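Aspartate aminotransferase (Plasmodium falciparum, PDB 3K7Y) probably catalyses the pyridoxal-phosphate-dependent exchange of an amino group between L-aspartate and 2-oxoglutarate, giving oxaloacetate and L-glutamate, as a homodimer. Local coordinates at residues 46-49 and 50-54; 251-255 and 256-260; 295-298 and 299-303. All coordinates share one frame; numbering follows the deposited sequence.

Interaction 1: 46-49 and 50-54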
loop_
_atom_site.group_PDB
_atom_site.type_symbol
_atom_site.label_atom_id
_atom_site.label_comp_id
_atom_site.label_asym_id
_atom_site.label_seq_id
_atom_site.Cartn_x
_atom_site.Cartn_y
_atom_site.Cartn_z
ATOM N N LEU A 46 -5.006 -21.956 -8.127
ATOM C CA LEU A 46 -5.431 -21.076 -7.029
ATOM C C LEU A 46 -6.925 -21.108 -6.706
ATOM O O LEU A 46 -7.768 -21.220 -7.598
ATOM C CB LEU A 46 -4.999 -19.634 -7.294
ATOM C CG LEU A 46 -5.388 -18.636 -6.194
ATOM C CD1 LEU A 46 -4.525 -18.838 -4.960
ATOM C CD2 LEU A 46 -5.327 -17.192 -6.685
ATOM N N HIS A 47 -7.229 -20.987 -5.420
ATOM C CA HIS A 47 -8.602 -21.045 -4.937
ATOM C C HIS A 47 -9.334 -19.707 -5.010
ATOM O O HIS A 47 -8.705 -18.642 -4.991
ATOM C CB HIS A 47 -8.634 -21.547 -3.493
ATOM C CG HIS A 47 -10.014 -21.635 -2.922
ATOM N ND1 HIS A 47 -10.416 -20.897 -1.831
ATOM C CD2 HIS A 47 -11.097 -22.353 -3.312
ATOM C CE1 HIS A 47 -11.678 -21.176 -1.555
ATOM N NE2 HIS A 47 -12.115 -22.057 -2.439
ATOM N N ILE A 48 -10.667 -19.778 -5.098
ATOM C CA ILE A 48 -11.532 -18.610 -4.898
ATOM C C ILE A 48 -12.988 -18.985 -4.602
ATOM O O ILE A 48 -13.549 -19.847 -5.258
ATOM C CB ILE A 48 -11.422 -17.562 -6.069
ATOM C CG1 ILE A 48 -12.011 -16.200 -5.636
ATOM C CG2 ILE A 48 -12.009 -18.117 -7.390
ATOM C CD1 ILE A 48 -11.080 -15.040 -5.830
ATOM N N PHE A 49 -13.582 -18.318 -3.615
ATOM C CA PHE A 49 -14.981 -18.517 -3.239
ATOM C C PHE A 49 -15.982 -18.045 -4.305
ATOM O O PHE A 49 -15.599 -17.450 -5.309
ATOM C CB PHE A 49 -15.262 -17.782 -1.928
ATOM C CG PHE A 49 -14.520 -18.332 -0.755
ATOM C CD1 PHE A 49 -15.086 -19.318 0.039
ATOM C CD2 PHE A 49 -13.253 -17.866 -0.441
ATOM C CE1 PHE A 49 -14.385 -19.833 1.131
ATOM C CE2 PHE A 49 -12.553 -18.372 0.639
ATOM C CZ PHE A 49 -13.117 -19.349 1.431
ATOM N N ASP A 50 -17.265 -18.323 -4.082
ATOM C CA ASP A 50 -18.330 -17.769 -4.911
ATOM C C ASP A 50 -18.893 -16.524 -4.246
ATOM O O ASP A 50 -19.222 -15.549 -4.918
ATOM C CB ASP A 50 -19.442 -18.797 -5.146
ATOM C CG ASP A 50 -19.155 -19.719 -6.325
ATOM O OD1 ASP A 50 -18.050 -20.299 -6.397
ATOM O OD2 ASP A 50 -20.050 -19.874 -7.180
ATOM N N SER A 51 -18.991 -16.567 -2.919
ATOM C CA SER A 51 -19.341 -15.392 -2.114
ATOM C C SER A 51 -18.505 -14.188 -2.521
ATOM O O SER A 51 -19.017 -13.084 -2.670
ATOM C CB SER A 51 -19.122 -15.680 -0.628
ATOM O OG SER A 51 -19.965 -16.721 -0.176
ATOM N N VAL A 52 -17.210 -14.425 -2.708
ATOM C CA VAL A 52 -16.265 -13.383 -3.092
ATOM C C VAL A 52 -16.486 -12.902 -4.518
ATOM O O VAL A 52 -16.485 -11.695 -4.762
ATOM C CB VAL A 52 -14.805 -13.825 -2.866
ATOM C CG1 VAL A 52 -13.854 -13.002 -3.709
ATOM C CG2 VAL A 52 -14.448 -13.714 -1.386
ATOM N N LEU A 53 -16.694 -13.835 -5.447
ATOM C CA LEU A 53 -17.047 -13.475 -6.822
ATOM C C LEU A 53 -18.354 -12.671 -6.883
ATOM O O LEU A 53 -18.526 -11.814 -7.755
ATOM C CB LEU A 53 -17.148 -14.714 -7.726
ATOM C CG LEU A 53 -15.953 -15.633 -8.035
ATOM C CD1 LEU A 53 -16.193 -16.425 -9.314
ATOM C CD2 LEU A 53 -14.649 -14.878 -8.150
ATOM N N ASN A 54 -19.265 -12.947 -5.953
ATOM C CA ASN A 54 -20.531 -12.229 -5.888
ATOM C C ASN A 54 -20.397 -10.860 -5.220
ATOM O O ASN A 54 -20.977 -9.879 -5.686
ATOM C CB ASN A 54 -21.610 -13.082 -5.220
ATOM C CG ASN A 54 -21.976 -14.313 -6.043
ATOM O OD1 ASN A 54 -22.573 -15.256 -5.525
ATOM N ND2 ASN A 54 -21.612 -14.312 -7.325
#
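Ser-51, two residues beyond Phe-49 near the start of helix 50-62, has its OG gripped from helix 304-335: Glu-313 OE1 makes the hydrogen bond and Leu-306 O adds a weak one. The other oxygen of that carboxylate, Glu-313 OE2, takes a weak bond from Asp-50 N. Asn-54 N bonds to Asp-50 O at 2.8 Å, a helical i to i-4 bond.

The side chains close the same corner with apolar contacts. Ile-48 holds CG1 opposite its backbone N (chi1 -164°), which carries that branch over the helix: CG1 meets Leu-53 CD2 at 3.9 Å and CD1 meets Val-52 CG1 at 4.0 Å, the isoleucine crossing each partner at about a right angle. Phe-49 behaves differently. It touches through its stem, CB lying 4.1 Å from Val-52 CB, while its ring leads off from the helix. There His-47 CE1 sits 3.6 Å above the middle of one ring face, and Trp-310 packs edge-to-face with the same ring. Lys-64 of the second subunit lies against Ile-48 and Leu-53.

The chemistry is thus split: carbon contacts fold the loop onto the helix, and a carboxylate from helix 304-335, whose negative charge would suit the positive end of the helix dipole, takes up Ser-51 OG and, weakly, Asp-50 N in the first turn.

Interaction 2: 251-255 and 256-260; sequences MSLYG and ERAGA. With PLP (pyridoxal-5'-phosphate), chain B.
Arg-257 meets the phosphate of PLP end-on through two nearly straight bonds: NH1 reaches O1P at 3.2 Å with an N-H...O angle of 171°, and NH2 reaches O3P at 3.0 Å with 167°. The phosphorus lies at the edge of the guanidinium, in its plane, so the paired bonds fix how that flat group is rotated. NH2 also donates to Tyr-286 O of the second subunit, and NE makes a weak bond to Ser-288 O of that subunit.

One layer out is the turn that delivers the arginine. Residues 254 to 257 form a type I beta turn closed by Arg-257 N to Tyr-254 O, 3.2 Å long, with the donor well above the carbonyl plane. From there the side chain doubles back: the bend at chi2 (-62°) lays CD 3.6 Å from Gly-255 O, and a second bend at chi3 turns the guanidinium toward the phosphate. Ser-248 OG, which also bonds PLP, lies within hydrogen-bonding reach of Leu-253 O and, more weakly, Tyr-254 O, coupling the turn to the cofactor a second time.

Apolar contacts back the turn. Leu-253 CD1 packs on Ala-258 CB at 3.6 Å, where strand 258-264 begins, and Leu-253 CB lies 4.1 Å from Glu-256 CB as the two side chains cross obliquely. Glu-256 OE1 accepts a hydrogen bond from His-292 N of the second subunit, while the ring of Tyr-254 packs edge-to-face with Tyr-68 of that subunit.

An arginine clasping the cofactor phosphate, eight residues after the PLP-binding Lys-249 and next to the dimer interface, is typical of the active site of class I, fold-type I aminotransferases.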
loop_
_atom_site.group_PDB
_atom_site.type_symbol
_atom_site.label_atom_id
_atom_site.label_comp_id
_atom_site.label_asym_id
_atom_site.label_seq_id
_atom_site.Cartn_x
_atom_site.Cartn_y
_atom_site.Cartn_z
ATOM N N MET A 251 -10.661 -15.004 2.799
ATOM C CA MET A 251 -11.542 -14.701 1.689
ATOM C C MET A 251 -10.924 -15.089 0.357
ATOM O O MET A 251 -11.453 -14.739 -0.694
ATOM C CB MET A 251 -11.785 -13.209 1.648
ATOM C CG MET A 251 -13.000 -12.765 2.333
ATOM S SD MET A 251 -12.549 -12.118 3.915
ATOM C CE MET A 251 -14.152 -11.516 4.466
ATOM N N SER A 252 -9.787 -15.780 0.397
ATOM C CA SER A 252 -8.993 -16.065 -0.801
ATOM C C SER A 252 -8.622 -14.790 -1.579
ATOM O O SER A 252 -8.413 -14.854 -2.795
ATOM C CB SER A 252 -9.743 -17.020 -1.728
ATOM O OG SER A 252 -10.593 -16.266 -2.594
ATOM N N LEU A 253 -8.564 -13.650 -0.883
ATOM C CA LEU A 253 -8.208 -12.347 -1.467
ATOM C C LEU A 253 -6.707 -12.124 -1.442
ATOM O O LEU A 253 -6.196 -11.332 -0.640
ATOM C CB LEU A 253 -8.836 -11.205 -0.668
ATOM C CG LEU A 253 -10.335 -10.992 -0.577
ATOM C CD1 LEU A 253 -10.611 -9.843 0.386
ATOM C CD2 LEU A 253 -10.933 -10.733 -1.942
ATOM N N TYR A 254 -5.982 -12.800 -2.309
ATOM C CA TYR A 254 -4.541 -12.725 -2.223
ATOM C C TYR A 254 -4.021 -11.367 -2.707
ATOM O O TYR A 254 -3.592 -10.527 -1.896
ATOM C CB TYR A 254 -3.910 -13.913 -2.939
ATOM C CG TYR A 254 -4.267 -15.242 -2.276
ATOM C CD1 TYR A 254 -3.506 -15.746 -1.220
ATOM C CD2 TYR A 254 -5.366 -15.984 -2.695
ATOM C CE1 TYR A 254 -3.833 -16.955 -0.609
ATOM C CE2 TYR A 254 -5.694 -17.182 -2.095
ATOM C CZ TYR A 254 -4.927 -17.667 -1.056
ATOM O OH TYR A 254 -5.263 -18.868 -0.464
ATOM N N GLY A 255 -4.113 -11.129 -4.010
ATOM C CA GLY A 255 -3.604 -9.894 -4.600
ATOM C C GLY A 255 -4.337 -8.623 -4.219
ATOM O O GLY A 255 -3.831 -7.531 -4.458
ATOM N N GLU A 256 -5.528 -8.747 -3.643
ATOM C CA GLU A 256 -6.294 -7.572 -3.257
ATOM C C GLU A 256 -5.606 -6.822 -2.116
ATOM O O GLU A 256 -5.833 -5.623 -1.905
ATOM C CB GLU A 256 -7.703 -7.990 -2.857
ATOM C CG GLU A 256 -8.823 -7.739 -3.880
ATOM C CD GLU A 256 -8.349 -7.414 -5.294
ATOM O OE1 GLU A 256 -7.818 -6.299 -5.520
ATOM O OE2 GLU A 256 -8.559 -8.259 -6.187
ATOM N N ARG A 257 -4.747 -7.552 -1.406
ATOM C CA ARG A 257 -4.026 -7.083 -0.216
ATOM C C ARG A 257 -4.980 -6.576 0.856
ATOM O O ARG A 257 -4.816 -5.454 1.351
ATOM C CB ARG A 257 -2.983 -6.022 -0.563
ATOM C CG ARG A 257 -2.224 -6.281 -1.851
ATOM C CD ARG A 257 -1.411 -7.567 -1.808
ATOM N NE ARG A 257 -0.445 -7.544 -0.716
ATOM C CZ ARG A 257 -0.555 -8.239 0.415
ATOM N NH1 ARG A 257 -1.592 -9.066 0.624
ATOM N NH2 ARG A 257 0.390 -8.110 1.338
ATOM N N ALA A 258 -5.977 -7.389 1.219
ATOM C CA ALA A 258 -6.939 -6.984 2.268
ATOM C C ALA A 258 -6.420 -7.296 3.687
ATOM O O ALA A 258 -6.126 -8.469 4.010
ATOM C CB ALA A 258 -8.306 -7.621 2.037
ATOM N N GLY A 259 -6.280 -6.253 4.512
ATOM C CA GLY A 259 -5.862 -6.424 5.907
ATOM C C GLY A 259 -6.356 -5.343 6.858
ATOM O O GLY A 259 -6.760 -4.260 6.429
ATOM N N ALA A 260 -6.302 -5.621 8.158
ATOM C CA ALA A 260 -6.701 -4.646 9.159
ATOM C C ALA A 260 -5.741 -4.610 10.354
ATOM O O ALA A 260 -4.992 -5.551 10.564
ATOM C CB ALA A 260 -8.103 -4.939 9.610
HETATM N N1 PLP B . 1.348 -13.196 9.121
HETATM C C2 PLP B . 1.466 -14.533 8.840
HETATM C C2A PLP B . 1.736 -15.464 9.959
HETATM C C3 PLP B . 1.320 -14.982 7.536
HETATM O O3 PLP B . 1.419 -16.322 7.256
HETATM C C4 PLP B . 1.067 -14.069 6.512
HETATM C C4A PLP B . 0.775 -14.620 5.149
HETATM O O4A PLP B . -0.401 -14.826 4.822
HETATM C C5 PLP B . 0.937 -12.695 6.790
HETATM C C6 PLP B . 1.092 -12.274 8.113
HETATM C C5A PLP B . 0.678 -11.610 5.740
HETATM O O4P PLP B . -0.401 -11.829 4.848
HETATM P P PLP B . -0.652 -10.831 3.596
HETATM O O1P PLP B . -2.104 -10.795 3.213
HETATM O O2P PLP B . 0.065 -11.368 2.387
HETATM O O3P PLP B . -0.190 -9.451 4.006
#

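Interaction 3: 295-298 and 299-303; sequences RILC and QLLNN
Leu-297 and Leu-301, one helical turn apart, run side by side and point the same way, with CD2 of the first 3.6 Å from CD1 of the second. This is the packed face of helix 291-302. Leu-301 presses on Leu-80 and Leu-84 of helix 75-86, and Leu-297 reaches Thr-81 of that helix.

Beneath the side chains the backbone bonds are regular. Gln-299 N donates to Arg-295 O at 3.0 Å and Leu-301 N meets Leu-297 O at 3.0 Å, while Leu-300 N to Ile-296 O is longer at 3.3 Å.

A looser side appears at Arg-295, Gln-299 and the last residues. Gln-299 touches the preceding turn with its stem, CB standing 3.5 Å from Arg-295 O, and packs on Leu-58 and Asn-62 of helix 50-62. Arg-295 stretches off along Tyr-63 and Pro-67, and its NH2 bonds to Glu-65 O. Asn-302 and Asn-303 are exposed, though Asn-302 still touches Leu-80. Asn-303 N bonds Leu-300 O at 3.1 Å and, weakly, Gln-299 O.

Main-chain bonds therefore hold the helix together, while its leucines pack it onto neighbouring elements and Arg-295 finds its polar partner beyond it.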
loop_
_atom_site.group_PDB
_atom_site.type_symbol
_atom_site.label_atom_id
_atom_site.label_comp_id
_atom_site.label_asym_id
_atom_site.label_seq_id
_atom_site.Cartn_x
_atom_site.Cartn_y
_atom_site.Cartn_z
ATOM N N ARG A 295 -14.569 -1.751 -0.235
ATOM C CA ARG A 295 -15.929 -2.079 -0.683
ATOM C C ARG A 295 -16.205 -3.596 -0.807
ATOM O O ARG A 295 -17.187 -4.078 -0.248
ATOM C CB ARG A 295 -16.259 -1.347 -1.991
ATOM C CG ARG A 295 -16.329 0.183 -1.847
ATOM C CD ARG A 295 -16.346 0.907 -3.200
ATOM N NE ARG A 295 -16.798 2.293 -3.061
ATOM C CZ ARG A 295 -16.834 3.190 -4.047
ATOM N NH1 ARG A 295 -16.437 2.871 -5.270
ATOM N NH2 ARG A 295 -17.271 4.420 -3.805
ATOM N N ILE A 296 -15.348 -4.353 -1.501
ATOM C CA ILE A 296 -15.527 -5.820 -1.614
ATOM C C ILE A 296 -15.781 -6.455 -0.260
ATOM O O ILE A 296 -16.637 -7.323 -0.136
ATOM C CB ILE A 296 -14.292 -6.544 -2.216
ATOM C CG1 ILE A 296 -13.754 -5.809 -3.453
ATOM C CG2 ILE A 296 -14.602 -8.019 -2.529
ATOM C CD1 ILE A 296 -14.769 -5.625 -4.597
ATOM N N LEU A 297 -15.031 -6.016 0.749
ATOM C CA LEU A 297 -15.106 -6.586 2.089
ATOM C C LEU A 297 -16.406 -6.272 2.824
ATOM O O LEU A 297 -17.083 -7.173 3.325
ATOM C CB LEU A 297 -13.905 -6.145 2.915
ATOM C CG LEU A 297 -13.338 -7.332 3.689
ATOM C CD1 LEU A 297 -11.816 -7.331 3.627
ATOM C CD2 LEU A 297 -13.882 -7.410 5.120
ATOM N N CYS A 298 -16.745 -4.991 2.897
ATOM C CA CYS A 298 -18.022 -4.564 3.462
ATOM C C CYS A 298 -19.223 -5.291 2.849
ATOM O O CYS A 298 -20.075 -5.782 3.582
ATOM C CB CYS A 298 -18.185 -3.062 3.302
ATOM S SG CYS A 298 -16.884 -2.178 4.099
ATOM N N GLN A 299 -19.270 -5.365 1.518
ATOM C CA GLN A 299 -20.367 -6.006 0.806
ATOM C C GLN A 299 -20.580 -7.458 1.235
ATOM O O GLN A 299 -21.691 -7.827 1.640
ATOM C CB GLN A 299 -20.141 -5.931 -0.703
ATOM C CG GLN A 299 -21.434 -5.913 -1.532
ATOM C CD GLN A 299 -21.963 -4.502 -1.786
ATOM O OE1 GLN A 299 -22.124 -3.702 -0.861
ATOM N NE2 GLN A 299 -22.237 -4.192 -3.049
ATOM N N LEU A 300 -19.522 -8.270 1.141
ATOM C CA LEU A 300 -19.567 -9.664 1.592
ATOM C C LEU A 300 -20.017 -9.738 3.049
ATOM O O LEU A 300 -21.103 -10.239 3.357
ATOM C CB LEU A 300 -18.198 -10.351 1.431
ATOM C CG LEU A 300 -18.101 -11.833 1.850
ATOM C CD1 LEU A 300 -17.083 -12.580 1.013
ATOM C CD2 LEU A 300 -17.774 -12.014 3.334
ATOM N N LEU A 301 -19.171 -9.211 3.930
ATOM C CA LEU A 301 -19.350 -9.336 5.363
ATOM C C LEU A 301 -20.683 -8.761 5.861
ATOM O O LEU A 301 -21.259 -9.276 6.818
ATOM C CB LEU A 301 -18.180 -8.678 6.078
ATOM C CG LEU A 301 -17.552 -9.518 7.181
ATOM C CD1 LEU A 301 -16.129 -9.011 7.454
ATOM C CD2 LEU A 301 -18.421 -9.541 8.464
ATOM N N ASN A 302 -21.178 -7.711 5.202
ATOM C CA ASN A 302 -22.382 -7.005 5.645
ATOM C C ASN A 302 -23.690 -7.674 5.220
ATOM O O ASN A 302 -24.754 -7.364 5.752
ATOM C CB ASN A 302 -22.348 -5.554 5.168
ATOM C CG ASN A 302 -23.380 -4.690 5.847
ATOM O OD1 ASN A 302 -23.119 -4.086 6.885
ATOM N ND2 ASN A 302 -24.563 -4.619 5.259
ATOM N N ASN A 303 -23.603 -8.595 4.268
ATOM C CA ASN A 303 -24.776 -9.318 3.788
ATOM C C ASN A 303 -24.820 -10.780 4.253
ATOM O O ASN A 303 -23.897 -11.564 3.993
ATOM C CB ASN A 303 -24.847 -9.233 2.271
ATOM C CG ASN A 303 -26.150 -8.672 1.795
ATOM O OD1 ASN A 303 -26.216 -7.518 1.345
ATOM N ND2 ASN A 303 -27.215 -9.468 1.913
#

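In the fold
The three sites meet in a shared, largely apolar patch. Val-52 of interaction 1 touches Leu-300 of interaction 3 and the backbone of Met-251 in interaction 2, while the Met-251 side chain reaches Leu-297 and Leu-300. Thus helix 50-62, the loop leading into strand 258-264 and helix 291-302 pack against one another. Residues 251-260 are buried throughout and are the ones that touch PLP, so charged and polar bonds dominate there. Interaction 1 is partly buried and joins a loop to a helix mainly by carbon contacts; like interaction 2 it also meets the second subunit. Interaction 3 lies within one helix, mostly buried, and relies on backbone bonds.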